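PDB 3MCZ: O-methyltransferase from Burkholderia thailandensis, which probably transfers methyl groups from S-adenosyl-L-methionine to a hydroxyl oxygen of a still unidentified substrate, working as a dimer. Local coordinates for residues A[50-55]-A[60-65]; A[43-48]-A[101-106]; A[75-80]-A[84-89]; A[155-160]-A[215-220]; A[112-117]-A[160-165]. All blocks are in the same frame, centred on the assembly; numbering follows the deposited sequence.

Contact 1. Residues A[50-55]-A[60-65]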
# COMPACT_ATOMS: atom_id res chain seq x y z
N PHE A 50 7.60 -7.90 -17.26
CA PHE A 50 7.37 -9.35 -17.28
C PHE A 50 7.21 -9.96 -18.68
O PHE A 50 7.28 -11.19 -18.84
CB PHE A 50 6.18 -9.70 -16.40
CG PHE A 50 6.33 -9.27 -14.98
CD1 PHE A 50 7.36 -9.75 -14.20
CD2 PHE A 50 5.44 -8.35 -14.41
CE1 PHE A 50 7.49 -9.35 -12.87
CE2 PHE A 50 5.56 -7.94 -13.09
CZ PHE A 50 6.59 -8.45 -12.32
N ASP A 51 6.99 -9.11 -19.67
CA ASP A 51 6.99 -9.53 -21.05
C ASP A 51 8.42 -9.88 -21.46
O ASP A 51 8.62 -10.81 -22.24
CB ASP A 51 6.42 -8.44 -21.96
CG ASP A 51 4.89 -8.41 -21.97
OD1 ASP A 51 4.27 -8.82 -20.97
OD2 ASP A 51 4.31 -8.00 -23.00
N LEU A 52 9.40 -9.13 -20.97
CA LEU A 52 10.82 -9.42 -21.27
C LEU A 52 11.27 -10.72 -20.61
O LEU A 52 12.00 -11.52 -21.22
CB LEU A 52 11.74 -8.28 -20.83
CG LEU A 52 13.20 -8.37 -21.30
CD1 LEU A 52 13.33 -8.19 -22.83
CD2 LEU A 52 14.07 -7.36 -20.55
N THR A 53 10.82 -10.95 -19.38
CA THR A 53 11.24 -12.10 -18.59
C THR A 53 10.39 -13.36 -18.84
O THR A 53 10.44 -14.29 -18.06
CB THR A 53 11.29 -11.73 -17.06
OG1 THR A 53 10.06 -11.13 -16.65
CG2 THR A 53 12.41 -10.74 -16.79
N GLN A 54 9.62 -13.39 -19.93
CA GLN A 54 8.97 -14.64 -20.37
C GLN A 54 10.02 -15.70 -20.69
O GLN A 54 9.77 -16.91 -20.58
CB GLN A 54 8.09 -14.41 -21.60
CG GLN A 54 6.71 -13.80 -21.26
CD GLN A 54 5.83 -13.69 -22.50
OE1 GLN A 54 6.18 -12.99 -23.46
NE2 GLN A 54 4.69 -14.39 -22.49
N THR A 55 11.20 -15.25 -21.06
CA THR A 55 12.36 -16.12 -21.06
C THR A 55 13.45 -15.55 -20.15
O THR A 55 13.42 -14.37 -19.80
CB THR A 55 12.84 -16.41 -22.49
OG1 THR A 55 13.87 -17.38 -22.44
CG2 THR A 55 13.32 -15.13 -23.19
N ALA A 60 22.10 -7.59 -16.63
CA ALA A 60 22.70 -6.90 -17.79
C ALA A 60 21.75 -6.80 -18.98
O ALA A 60 21.67 -5.75 -19.61
CB ALA A 60 23.99 -7.56 -18.23
N GLU A 61 21.07 -7.90 -19.30
CA GLU A 61 20.13 -7.94 -20.43
C GLU A 61 18.89 -7.10 -20.17
O GLU A 61 18.46 -6.34 -21.03
CB GLU A 61 19.74 -9.38 -20.75
CG GLU A 61 20.90 -10.17 -21.35
CD GLU A 61 20.67 -11.68 -21.40
OE1 GLU A 61 19.94 -12.23 -20.55
OE2 GLU A 61 21.26 -12.31 -22.30
N VAL A 62 18.31 -7.22 -18.97
CA VAL A 62 17.19 -6.37 -18.60
C VAL A 62 17.58 -4.89 -18.69
O VAL A 62 16.81 -4.08 -19.23
CB VAL A 62 16.68 -6.71 -17.16
CG1 VAL A 62 15.72 -5.67 -16.67
CG2 VAL A 62 16.04 -8.09 -17.15
N ALA A 63 18.76 -4.56 -18.17
CA ALA A 63 19.24 -3.17 -18.11
C ALA A 63 19.47 -2.61 -19.49
O ALA A 63 19.11 -1.46 -19.76
CB ALA A 63 20.53 -3.07 -17.27
N ALA A 64 20.05 -3.42 -20.36
CA ALA A 64 20.30 -3.00 -21.75
C ALA A 64 18.98 -2.72 -22.46
O ALA A 64 18.87 -1.71 -23.16
CB ALA A 64 21.10 -4.03 -22.50
N SER A 65 17.99 -3.59 -22.27
CA SER A 65 16.68 -3.46 -22.90
C SER A 65 15.96 -2.20 -22.50
O SER A 65 15.35 -1.54 -23.34
CB SER A 65 15.76 -4.64 -22.55
OG SER A 65 16.10 -5.80 -23.29
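L52 and V62 have the nearest CA atoms of the two segments, 7.6 Å apart, so the short, weakly bonded helical turn about 50-52 faces the side of helix 59-66 at a distance that one side chain can bridge. That side chain is L52. Its CG stands anti to the backbone N (chi1 -170°), which carries both methyl groups out to the neighbouring helix. CD2 lands on the backbone of V62, 3.8 Å from V62 CA, and also meets the branch of V62 that lies beside the backbone N: L52 CD2 to V62 CG2 is 4.0 Å. Both methyls straddle the serine hydroxyl, L52 CD1 and L52 CD2 each lying 3.7 Å from S65 OG. The fork of L52 thus spans V62 and S65, which are three positions apart and so share one helix face. V62 in turn rests on L77 of helix 70-82, and F50 packs on L85 and L103, consistent with the helix-turn-helix-like dimerisation domain of this family. The hydroxyl of T53 is engaged away from helix 59-66, with N95. Contact between the segments is therefore van der Waals in kind, apolar at the buried V62 and a packing of methyls on a hydroxyl at the exposed S65, with no polar bond between them; shape, more than directional bonding, sets their spacing.

Contact 2. Residues A[43-48]-A[101-106]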
# COMPACT_ATOMS: atom_id res chain seq x y z
N TYR A 43 4.80 -0.58 -10.94
CA TYR A 43 5.91 -0.24 -11.84
C TYR A 43 6.21 -1.39 -12.84
O TYR A 43 6.32 -1.15 -14.06
CB TYR A 43 7.21 0.17 -11.06
CG TYR A 43 8.32 0.25 -12.04
CD1 TYR A 43 8.33 1.23 -13.00
CD2 TYR A 43 9.25 -0.78 -12.14
CE1 TYR A 43 9.25 1.26 -13.98
CE2 TYR A 43 10.20 -0.75 -13.13
CZ TYR A 43 10.20 0.27 -14.04
OH TYR A 43 11.11 0.30 -15.04
N ALA A 44 6.31 -2.62 -12.32
CA ALA A 44 6.70 -3.76 -13.13
C ALA A 44 5.67 -3.99 -14.24
O ALA A 44 6.02 -4.29 -15.39
CB ALA A 44 6.86 -5.02 -12.27
N VAL A 45 4.42 -3.78 -13.90
CA VAL A 45 3.30 -3.96 -14.82
C VAL A 45 3.29 -2.85 -15.87
O VAL A 45 3.15 -3.15 -17.08
CB VAL A 45 1.97 -4.05 -14.07
CG1 VAL A 45 0.77 -4.00 -15.03
CG2 VAL A 45 1.91 -5.35 -13.27
N ALA A 46 3.48 -1.59 -15.42
CA ALA A 46 3.42 -0.40 -16.31
C ALA A 46 4.49 -0.40 -17.37
O ALA A 46 4.23 -0.02 -18.52
CB ALA A 46 3.50 0.89 -15.53
N ASP A 47 5.70 -0.79 -16.97
CA ASP A 47 6.83 -0.83 -17.89
C ASP A 47 6.89 -2.18 -18.63
O ASP A 47 7.81 -2.42 -19.40
CB ASP A 47 8.15 -0.59 -17.11
CG ASP A 47 9.02 0.52 -17.74
OD1 ASP A 47 8.63 1.10 -18.78
OD2 ASP A 47 10.12 0.81 -17.20
N LYS A 48 5.90 -3.05 -18.40
CA LYS A 48 5.82 -4.37 -19.05
C LYS A 48 7.13 -5.19 -18.89
O LYS A 48 7.61 -5.82 -19.84
CB LYS A 48 5.44 -4.26 -20.54
CG LYS A 48 4.14 -3.49 -20.78
CD LYS A 48 3.87 -3.27 -22.28
CE LYS A 48 2.51 -2.58 -22.48
NZ LYS A 48 2.53 -1.15 -22.01
N ARG A 101 0.93 -16.29 -16.08
CA ARG A 101 -0.49 -16.36 -16.32
C ARG A 101 -1.19 -15.00 -16.23
O ARG A 101 -2.07 -14.72 -17.02
CB ARG A 101 -1.14 -17.34 -15.35
CG ARG A 101 -2.65 -17.42 -15.50
CD ARG A 101 -3.21 -18.63 -14.80
NE ARG A 101 -4.60 -18.83 -15.17
CZ ARG A 101 -5.41 -19.72 -14.61
NH1 ARG A 101 -4.99 -20.53 -13.64
NH2 ARG A 101 -6.65 -19.81 -15.04
N TYR A 102 -0.84 -14.18 -15.26
CA TYR A 102 -1.65 -12.98 -14.96
C TYR A 102 -0.98 -11.66 -15.27
O TYR A 102 -1.63 -10.62 -15.30
CB TYR A 102 -2.09 -12.99 -13.50
CG TYR A 102 -2.93 -14.20 -13.12
CD1 TYR A 102 -4.25 -14.33 -13.54
CD2 TYR A 102 -2.40 -15.20 -12.33
CE1 TYR A 102 -5.03 -15.45 -13.19
CE2 TYR A 102 -3.16 -16.33 -11.97
CZ TYR A 102 -4.47 -16.44 -12.39
OH TYR A 102 -5.19 -17.56 -12.02
N LEU A 103 0.34 -11.67 -15.50
CA LEU A 103 1.08 -10.41 -15.61
C LEU A 103 1.82 -10.25 -16.94
O LEU A 103 2.63 -9.33 -17.10
CB LEU A 103 2.06 -10.29 -14.44
CG LEU A 103 1.44 -10.21 -13.03
CD1 LEU A 103 2.58 -10.16 -11.97
CD2 LEU A 103 0.47 -9.02 -12.93
N THR A 104 1.56 -11.14 -17.90
CA THR A 104 2.09 -11.02 -19.24
C THR A 104 0.99 -10.50 -20.18
O THR A 104 -0.14 -11.00 -20.15
CB THR A 104 2.65 -12.38 -19.77
OG1 THR A 104 1.65 -13.41 -19.70
CG2 THR A 104 3.88 -12.78 -18.95
N THR A 105 1.33 -9.51 -21.01
CA THR A 105 0.32 -8.82 -21.82
C THR A 105 -0.40 -9.75 -22.82
O THR A 105 -1.54 -9.50 -23.21
CB THR A 105 0.95 -7.66 -22.62
OG1 THR A 105 1.89 -8.21 -23.54
CG2 THR A 105 1.66 -6.68 -21.73
N THR A 106 0.26 -10.83 -23.20
CA THR A 106 -0.27 -11.77 -24.18
C THR A 106 -1.18 -12.81 -23.54
O THR A 106 -1.77 -13.61 -24.26
CB THR A 106 0.89 -12.49 -24.90
OG1 THR A 106 1.86 -12.98 -23.94
CG2 THR A 106 1.61 -11.54 -25.86
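V45 and L103 form the enclosed half of this contact. Their side chains cross at about a right angle, and V45 CG2 meets L103 CD2 at 4.0 Å. Both residues are buried, and each has further cover: V45 lies on V115 of helix 112-119, while L103 packs on F50 and on L28 of the second subunit. The backbones are closest here too, with V45 CA and L103 CA 6.9 Å apart. Between this end and the outer one, helix 35-46 terminates in a Schellman motif, where K48 takes a positive phi of 52° and the chain turns toward helix 49-52; both segments belong to the family's dimerisation domain, and D47 forms a salt bridge with R133 of the second subunit. On the solvent side, K48 is exposed and T105 partly so, and the spacing widens, K48 CA lying 7.6 Å from T105 CA. Only the aliphatic part of the lysine takes part: its CD is 4.1 Å from T105 CG2 and its CG 4.2 Å from the same methyl, T105 CG2. The threonine has its methyl anti to the carbonyl carbon, leaving OG1 between that carbon and the backbone N (chi1 63°), where it is hydrogen-bonded to D51.

Contact 3. Residues A[75-80]-A[84-89]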
# COMPACT_ATOMS: atom_id res chain seq x y z
N ILE A 75 18.95 -5.06 -8.28
CA ILE A 75 18.22 -4.88 -7.03
C ILE A 75 16.69 -5.11 -7.24
O ILE A 75 16.04 -5.80 -6.44
CB ILE A 75 18.52 -3.47 -6.42
CG1 ILE A 75 19.99 -3.35 -6.00
CG2 ILE A 75 17.64 -3.22 -5.21
CD1 ILE A 75 20.42 -1.89 -5.72
N LEU A 76 16.13 -4.55 -8.32
CA LEU A 76 14.72 -4.71 -8.59
C LEU A 76 14.41 -6.19 -8.86
O LEU A 76 13.42 -6.70 -8.35
CB LEU A 76 14.29 -3.87 -9.76
CG LEU A 76 12.80 -4.04 -10.18
CD1 LEU A 76 11.80 -3.64 -9.12
CD2 LEU A 76 12.58 -3.29 -11.48
N LEU A 77 15.24 -6.84 -9.66
CA LEU A 77 14.92 -8.20 -10.07
C LEU A 77 14.94 -9.11 -8.86
O LEU A 77 14.10 -9.99 -8.74
CB LEU A 77 15.86 -8.70 -11.15
CG LEU A 77 15.78 -7.99 -12.51
CD1 LEU A 77 17.07 -8.18 -13.26
CD2 LEU A 77 14.57 -8.51 -13.31
N HIS A 78 15.93 -8.91 -7.99
CA HIS A 78 15.99 -9.64 -6.72
C HIS A 78 14.76 -9.44 -5.86
O HIS A 78 14.22 -10.40 -5.34
CB HIS A 78 17.30 -9.33 -5.98
CG HIS A 78 18.50 -9.96 -6.61
ND1 HIS A 78 19.58 -9.22 -7.05
CD2 HIS A 78 18.80 -11.25 -6.86
CE1 HIS A 78 20.49 -10.04 -7.56
NE2 HIS A 78 20.03 -11.27 -7.48
N ALA A 79 14.27 -8.21 -5.74
CA ALA A 79 13.06 -7.97 -4.98
C ALA A 79 11.82 -8.64 -5.60
O ALA A 79 10.97 -9.18 -4.87
CB ALA A 79 12.82 -6.43 -4.80
N LEU A 80 11.74 -8.63 -6.94
CA LEU A 80 10.66 -9.32 -7.65
C LEU A 80 10.72 -10.84 -7.47
O LEU A 80 9.69 -11.50 -7.30
CB LEU A 80 10.67 -8.96 -9.12
CG LEU A 80 10.31 -7.50 -9.42
CD1 LEU A 80 10.48 -7.21 -10.92
CD2 LEU A 80 8.83 -7.20 -8.96
N GLY A 84 8.03 -13.64 -5.31
CA GLY A 84 7.44 -14.81 -5.98
C GLY A 84 7.00 -14.51 -7.41
O GLY A 84 6.24 -15.28 -8.03
N LEU A 85 7.49 -13.40 -7.95
CA LEU A 85 7.14 -13.00 -9.31
C LEU A 85 8.15 -13.46 -10.34
O LEU A 85 7.80 -13.56 -11.52
CB LEU A 85 6.94 -11.49 -9.38
CG LEU A 85 5.80 -10.98 -8.49
CD1 LEU A 85 5.60 -9.43 -8.58
CD2 LEU A 85 4.50 -11.73 -8.79
N LEU A 86 9.37 -13.75 -9.90
CA LEU A 86 10.42 -14.26 -10.75
C LEU A 86 11.14 -15.41 -10.06
O LEU A 86 11.08 -15.55 -8.84
CB LEU A 86 11.44 -13.17 -11.06
CG LEU A 86 10.96 -11.95 -11.85
CD1 LEU A 86 12.06 -10.91 -11.91
CD2 LEU A 86 10.52 -12.37 -13.24
N THR A 87 11.79 -16.23 -10.88
CA THR A 87 12.63 -17.32 -10.41
C THR A 87 14.03 -16.99 -10.88
O THR A 87 14.25 -16.77 -12.09
CB THR A 87 12.18 -18.70 -10.99
OG1 THR A 87 10.95 -19.10 -10.37
CG2 THR A 87 13.19 -19.79 -10.75
N LYS A 88 14.98 -16.95 -9.95
CA LYS A 88 16.39 -16.76 -10.31
C LYS A 88 17.04 -18.13 -10.53
O LYS A 88 17.10 -18.93 -9.60
CB LYS A 88 17.14 -16.00 -9.20
CG LYS A 88 18.52 -15.48 -9.63
CD LYS A 88 19.28 -14.92 -8.45
CE LYS A 88 20.66 -14.46 -8.84
NZ LYS A 88 21.36 -13.92 -7.65
N GLU A 89 17.51 -18.39 -11.76
CA GLU A 89 18.24 -19.62 -12.09
C GLU A 89 19.64 -19.26 -12.56
O GLU A 89 19.80 -18.70 -13.63
CB GLU A 89 17.54 -20.39 -13.21
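K88 NZ donates a hydrogen bond to H78 NE2 at 3.0 Å, arriving 13° out of the imidazole plane, with K88 CE also at the ring edge. The extended lysine brings its amine there from the strand, and the same NZ bonds D293 O of the second subunit, so the ammonium joins helix, strand and dimer partner. The other polar anchor is the Schellman motif that ends helix 70-82: L85 N gives L80 O the six-to-one bond at 3.0 Å, and L86 N adds a weak one to L80 O at 3.5 Å. G84 makes the turn possible, since at its phi of 90° a CB would press on the preceding carbonyl oxygen. The chain then enters the hairpin of strands 86-89 and 92-95, the wing expected of a winged-helix dimerisation domain. Strand 86-89 runs past segment 75-80 with axes 8.1 Å apart at 113°. F93 of the neighbouring strand meets the H78 ring edge-to-face. Four buried leucines, L77 and L80 of the helix, L85 of the turn and L86 of the strand, pack together. L80 CD2 touches L85 CD1 at 3.9 Å, and a single methyl, L86 CD1, reaches both L80 CB and L77 CD2, at 3.7 Å each.

Contact 4. Residues A[155-160]-A[215-220]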
# COMPACT_ATOMS: atom_id res chain seq x y z
N ALA A 155 -9.51 1.47 -18.30
CA ALA A 155 -8.96 0.61 -17.26
C ALA A 155 -10.05 0.25 -16.24
O ALA A 155 -10.20 -0.91 -15.86
CB ALA A 155 -7.77 1.28 -16.56
N PHE A 156 -10.80 1.26 -15.81
CA PHE A 156 -11.87 1.05 -14.85
C PHE A 156 -12.91 0.09 -15.45
O PHE A 156 -13.24 -0.90 -14.81
CB PHE A 156 -12.53 2.37 -14.45
CG PHE A 156 -13.75 2.18 -13.59
CD1 PHE A 156 -13.62 1.86 -12.25
CD2 PHE A 156 -15.01 2.27 -14.13
CE1 PHE A 156 -14.75 1.68 -11.43
CE2 PHE A 156 -16.15 2.07 -13.33
CZ PHE A 156 -16.00 1.79 -11.98
N ASN A 157 -13.38 0.35 -16.66
CA ASN A 157 -14.40 -0.51 -17.29
C ASN A 157 -13.88 -1.96 -17.50
O ASN A 157 -14.56 -2.95 -17.16
CB ASN A 157 -14.91 0.09 -18.62
CG ASN A 157 -15.76 1.37 -18.42
OD1 ASN A 157 -16.37 1.58 -17.36
ND2 ASN A 157 -15.79 2.24 -19.45
N ASP A 158 -12.67 -2.09 -18.04
CA ASP A 158 -12.05 -3.41 -18.22
C ASP A 158 -11.81 -4.12 -16.87
O ASP A 158 -11.97 -5.34 -16.78
CB ASP A 158 -10.75 -3.30 -19.02
CG ASP A 158 -10.99 -2.91 -20.48
OD1 ASP A 158 -12.13 -3.11 -21.00
OD2 ASP A 158 -10.04 -2.40 -21.11
N ALA A 159 -11.43 -3.37 -15.85
CA ALA A 159 -11.18 -3.95 -14.52
C ALA A 159 -12.48 -4.51 -13.92
O ALA A 159 -12.45 -5.55 -13.28
CB ALA A 159 -10.56 -2.92 -13.55
N MSE A 160 -13.58 -3.80 -14.14
CA MSE A 160 -14.90 -4.18 -13.59
C MSE A 160 -15.41 -5.42 -14.31
O MSE A 160 -16.03 -6.29 -13.69
CB MSE A 160 -15.94 -3.05 -13.71
CG MSE A 160 -15.70 -1.85 -12.85
SE MSE A 160 -15.39 -2.29 -11.00
CE MSE A 160 -13.42 -2.18 -10.88
N ARG A 215 -21.39 4.07 -23.30
CA ARG A 215 -21.98 3.58 -24.56
C ARG A 215 -21.04 2.83 -25.53
O ARG A 215 -21.48 1.91 -26.23
CB ARG A 215 -22.67 4.74 -25.27
CG ARG A 215 -22.96 4.49 -26.73
CD ARG A 215 -23.99 5.47 -27.26
NE ARG A 215 -25.27 4.82 -27.53
CZ ARG A 215 -26.30 5.41 -28.16
NH1 ARG A 215 -26.21 6.67 -28.57
NH2 ARG A 215 -27.42 4.72 -28.38
N ASP A 216 -19.78 3.22 -25.61
CA ASP A 216 -18.83 2.51 -26.46
C ASP A 216 -18.46 1.17 -25.83
O ASP A 216 -18.22 0.20 -26.54
CB ASP A 216 -17.56 3.35 -26.70
CG ASP A 216 -17.78 4.47 -27.70
OD1 ASP A 216 -18.84 4.48 -28.36
OD2 ASP A 216 -16.88 5.34 -27.84
N ALA A 217 -18.41 1.12 -24.50
CA ALA A 217 -18.07 -0.11 -23.81
C ALA A 217 -19.20 -1.14 -24.02
O ALA A 217 -18.94 -2.33 -24.16
CB ALA A 217 -17.83 0.16 -22.32
N ALA A 218 -20.44 -0.65 -24.08
CA ALA A 218 -21.62 -1.51 -24.27
C ALA A 218 -21.64 -2.09 -25.67
O ALA A 218 -21.93 -3.28 -25.84
CB ALA A 218 -22.93 -0.73 -24.00
N ARG A 219 -21.35 -1.25 -26.67
CA ARG A 219 -21.30 -1.65 -28.08
C ARG A 219 -20.26 -2.76 -28.31
O ARG A 219 -20.53 -3.71 -29.03
CB ARG A 219 -21.03 -0.45 -28.99
CG ARG A 219 -21.38 -0.67 -30.48
CD ARG A 219 -20.87 0.45 -31.38
NE ARG A 219 -19.41 0.56 -31.29
CZ ARG A 219 -18.72 1.67 -31.02
NH1 ARG A 219 -19.33 2.85 -30.85
NH2 ARG A 219 -17.40 1.61 -30.93
N LYS A 220 -19.08 -2.63 -27.70
CA LYS A 220 -18.07 -3.70 -27.66
C LYS A 220 -18.64 -5.01 -27.11
O LYS A 220 -18.63 -6.04 -27.78
CB LYS A 220 -16.82 -3.30 -26.83
CG LYS A 220 -15.62 -4.28 -27.00
CD LYS A 220 -14.27 -3.71 -26.53
CE LYS A 220 -13.98 -4.05 -25.06
NZ LYS A 220 -12.90 -3.20 -24.46
O HOH W 1 -13.64 -0.64 -22.95
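D158 and K220 join helix 150-172 to helix 215-224 through their charged ends, and the aspartate can be traced outward atom by atom. Its CB rests on the proline ring of helix 112-119, with D158 CB 3.6 Å from P113 CB. Next, CG stands anti to the carbonyl carbon (chi1 -68°), and this turns the carboxylate nearer to helix 215-224 than the CB direction alone would place it. At the tip the two oxygens differ. D158 OD1 faces the lysine and makes a long salt bridge of 3.5 Å to K220 NZ, whereas D158 OD2 is 4.5 Å from K220 NZ. A water molecule closes a triangle with the ion pair: it accepts from K220 NZ at 3.1 Å and donates weakly to D158 OD1. The lysine comes across the aspartate at about a right angle, its chain bent at chi3 (92°). Since the pair sits at the surface and is partly bridged by water, its electrostatic attraction is probably softened by solvent. Within the two segments the CA atoms come nearest at N157 and A217, 7.5 Å apart; there N157 ND2 reaches A217 CB at 4.1 Å, an amide against a methyl. Within helix 215-224, R219 NH1 forms a salt bridge with D216 OD1 at 3.0 Å, while A218 packs on F233 of strand 231-235. Helix 215-224 links parallel strands 205-210 and 231-235, a beta-alpha-beta unit of the Rossmann-like methyltransferase fold, against whose helix the long helix 150-172 lies at the surface.

Contact 5. Residues A[112-117]-A[160-165]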
# COMPACT_ATOMS: atom_id res chain seq x y z
N GLY A 112 -3.70 -6.75 -16.33
CA GLY A 112 -3.18 -5.39 -16.53
C GLY A 112 -4.19 -4.30 -16.20
O GLY A 112 -3.90 -3.37 -15.44
N PRO A 113 -5.40 -4.38 -16.79
CA PRO A 113 -6.37 -3.31 -16.57
C PRO A 113 -6.70 -3.04 -15.09
O PRO A 113 -6.90 -1.88 -14.71
CB PRO A 113 -7.60 -3.78 -17.36
CG PRO A 113 -6.95 -4.58 -18.53
CD PRO A 113 -5.79 -5.29 -17.88
N ILE A 114 -6.79 -4.10 -14.29
CA ILE A 114 -7.06 -3.99 -12.87
C ILE A 114 -5.90 -3.23 -12.21
O ILE A 114 -6.12 -2.27 -11.46
CB ILE A 114 -7.21 -5.41 -12.20
CG1 ILE A 114 -8.44 -6.16 -12.76
CG2 ILE A 114 -7.27 -5.31 -10.63
CD1 ILE A 114 -8.52 -7.64 -12.33
N VAL A 115 -4.66 -3.67 -12.48
CA VAL A 115 -3.48 -3.03 -11.90
C VAL A 115 -3.39 -1.55 -12.30
O VAL A 115 -3.17 -0.68 -11.45
CB VAL A 115 -2.18 -3.80 -12.25
CG1 VAL A 115 -0.97 -3.02 -11.78
CG2 VAL A 115 -2.23 -5.17 -11.61
N GLU A 116 -3.68 -1.27 -13.56
CA GLU A 116 -3.62 0.09 -14.09
C GLU A 116 -4.68 0.98 -13.47
O GLU A 116 -4.40 2.14 -13.13
CB GLU A 116 -3.83 0.06 -15.59
CG GLU A 116 -3.84 1.45 -16.20
CD GLU A 116 -3.89 1.41 -17.72
OE1 GLU A 116 -4.36 0.40 -18.28
OE2 GLU A 116 -3.43 2.38 -18.32
N HIS A 117 -5.87 0.44 -13.30
CA HIS A 117 -6.95 1.18 -12.67
C HIS A 117 -6.50 1.55 -11.24
O HIS A 117 -6.71 2.67 -10.77
CB HIS A 117 -8.23 0.35 -12.59
CG HIS A 117 -9.27 1.00 -11.73
ND1 HIS A 117 -9.77 2.26 -12.01
CD2 HIS A 117 -9.87 0.60 -10.58
CE1 HIS A 117 -10.64 2.60 -11.07
NE2 HIS A 117 -10.73 1.60 -10.20
N MSE A 160 -13.58 -3.80 -14.14
CA MSE A 160 -14.90 -4.18 -13.59
C MSE A 160 -15.41 -5.42 -14.31
O MSE A 160 -16.03 -6.29 -13.69
CB MSE A 160 -15.94 -3.05 -13.71
CG MSE A 160 -15.70 -1.85 -12.85
SE MSE A 160 -15.39 -2.29 -11.00
CE MSE A 160 -13.42 -2.18 -10.88
N VAL A 161 -15.16 -5.52 -15.62
CA VAL A 161 -15.60 -6.68 -16.37
C VAL A 161 -14.94 -7.93 -15.82
O VAL A 161 -15.57 -8.98 -15.66
CB VAL A 161 -15.30 -6.57 -17.89
CG1 VAL A 161 -15.38 -7.95 -18.56
CG2 VAL A 161 -16.30 -5.58 -18.56
N ARG A 162 -13.66 -7.80 -15.53
CA ARG A 162 -12.89 -8.94 -15.05
C ARG A 162 -13.32 -9.29 -13.62
O ARG A 162 -13.66 -10.44 -13.31
CB ARG A 162 -11.40 -8.61 -15.15
CG ARG A 162 -10.52 -9.74 -14.78
CD ARG A 162 -10.59 -10.84 -15.82
NE ARG A 162 -9.71 -11.95 -15.44
CZ ARG A 162 -8.38 -11.96 -15.57
NH1 ARG A 162 -7.75 -10.91 -16.09
NH2 ARG A 162 -7.69 -13.02 -15.19
N LEU A 163 -13.34 -8.28 -12.76
CA LEU A 163 -13.64 -8.48 -11.35
C LEU A 163 -15.08 -8.96 -11.12
O LEU A 163 -15.36 -9.65 -10.14
CB LEU A 163 -13.33 -7.20 -10.53
CG LEU A 163 -11.83 -6.87 -10.36
CD1 LEU A 163 -11.63 -5.48 -9.75
CD2 LEU A 163 -11.10 -7.93 -9.51
N SER A 164 -15.99 -8.62 -12.04
CA SER A 164 -17.38 -8.98 -11.91
C SER A 164 -17.72 -10.41 -12.36
O SER A 164 -18.81 -10.87 -12.07
CB SER A 164 -18.26 -7.98 -12.66
OG SER A 164 -18.09 -6.71 -12.05
N GLN A 165 -16.81 -11.11 -13.03
CA GLN A 165 -17.16 -12.40 -13.66
C GLN A 165 -17.78 -13.45 -12.75
O GLN A 165 -18.70 -14.18 -13.17
CB GLN A 165 -15.97 -13.03 -14.40
CG GLN A 165 -16.35 -14.18 -15.33
CD GLN A 165 -17.31 -13.76 -16.43
OE1 GLN A 165 -17.12 -12.70 -17.05
NE2 GLN A 165 -18.34 -14.56 -16.67
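The guanidinium of R162, whose aliphatic stem lies on I114, points its nitrogens at backbone oxygens before helix 112-119: NH2 bonds D109 O, and NH1 reaches Y110 O weakly. The other flat group, the H117 imidazole, meets the F156 ring with planes at about 60°. Between these two ends, helix 112-119 packs on the long helix 150-172, a helix-helix interface in which I114 CA and M160 CA are 7.9 Å apart. I114 fills its centre. Its CG1 lies anti to the carbonyl carbon, and the extended chain (chi2 171°) carries CD1 between two neighbouring side chains: I114 CD1 is 3.8 Å from R162 CG and equally 3.8 Å from L163 CD2. R162 crosses the isoleucine at about a right angle, then bends at chi2 (69°), which takes its charged end away from the apolar contact. I114 also packs on V29 of the second subunit, placing the interface next to the dimer partner. Within helix 150-172, M160 O serves two donors coming from opposite faces of its carbonyl plane, S164 N at 2.9 Å and S164 OG at 2.7 Å.

In the fold
Contacts 1, 2 and 3 form one cluster in the dimerisation domain, with centres about 12 to 14 Å apart. F50 of contact 1 connects it, touching A44 of contact 2 and both L80 and L85 of contact 3. From there contact 2 leads to contact 5, about 13 Å away between centres, through V45 CG1 against V115 CG1 at 3.8 Å. Contacts 5 and 4 share M160 on helix 150-172 and lie about 10 Å apart between centres, whereas the centres of contacts 3 and 4 are about 34 Å apart. M160 also packs on H190, whose glycine-rich loop probably helps bind S-adenosylmethionine, as in related methyltransferases; contacts 2, 3 and 5 additionally touch the second subunit.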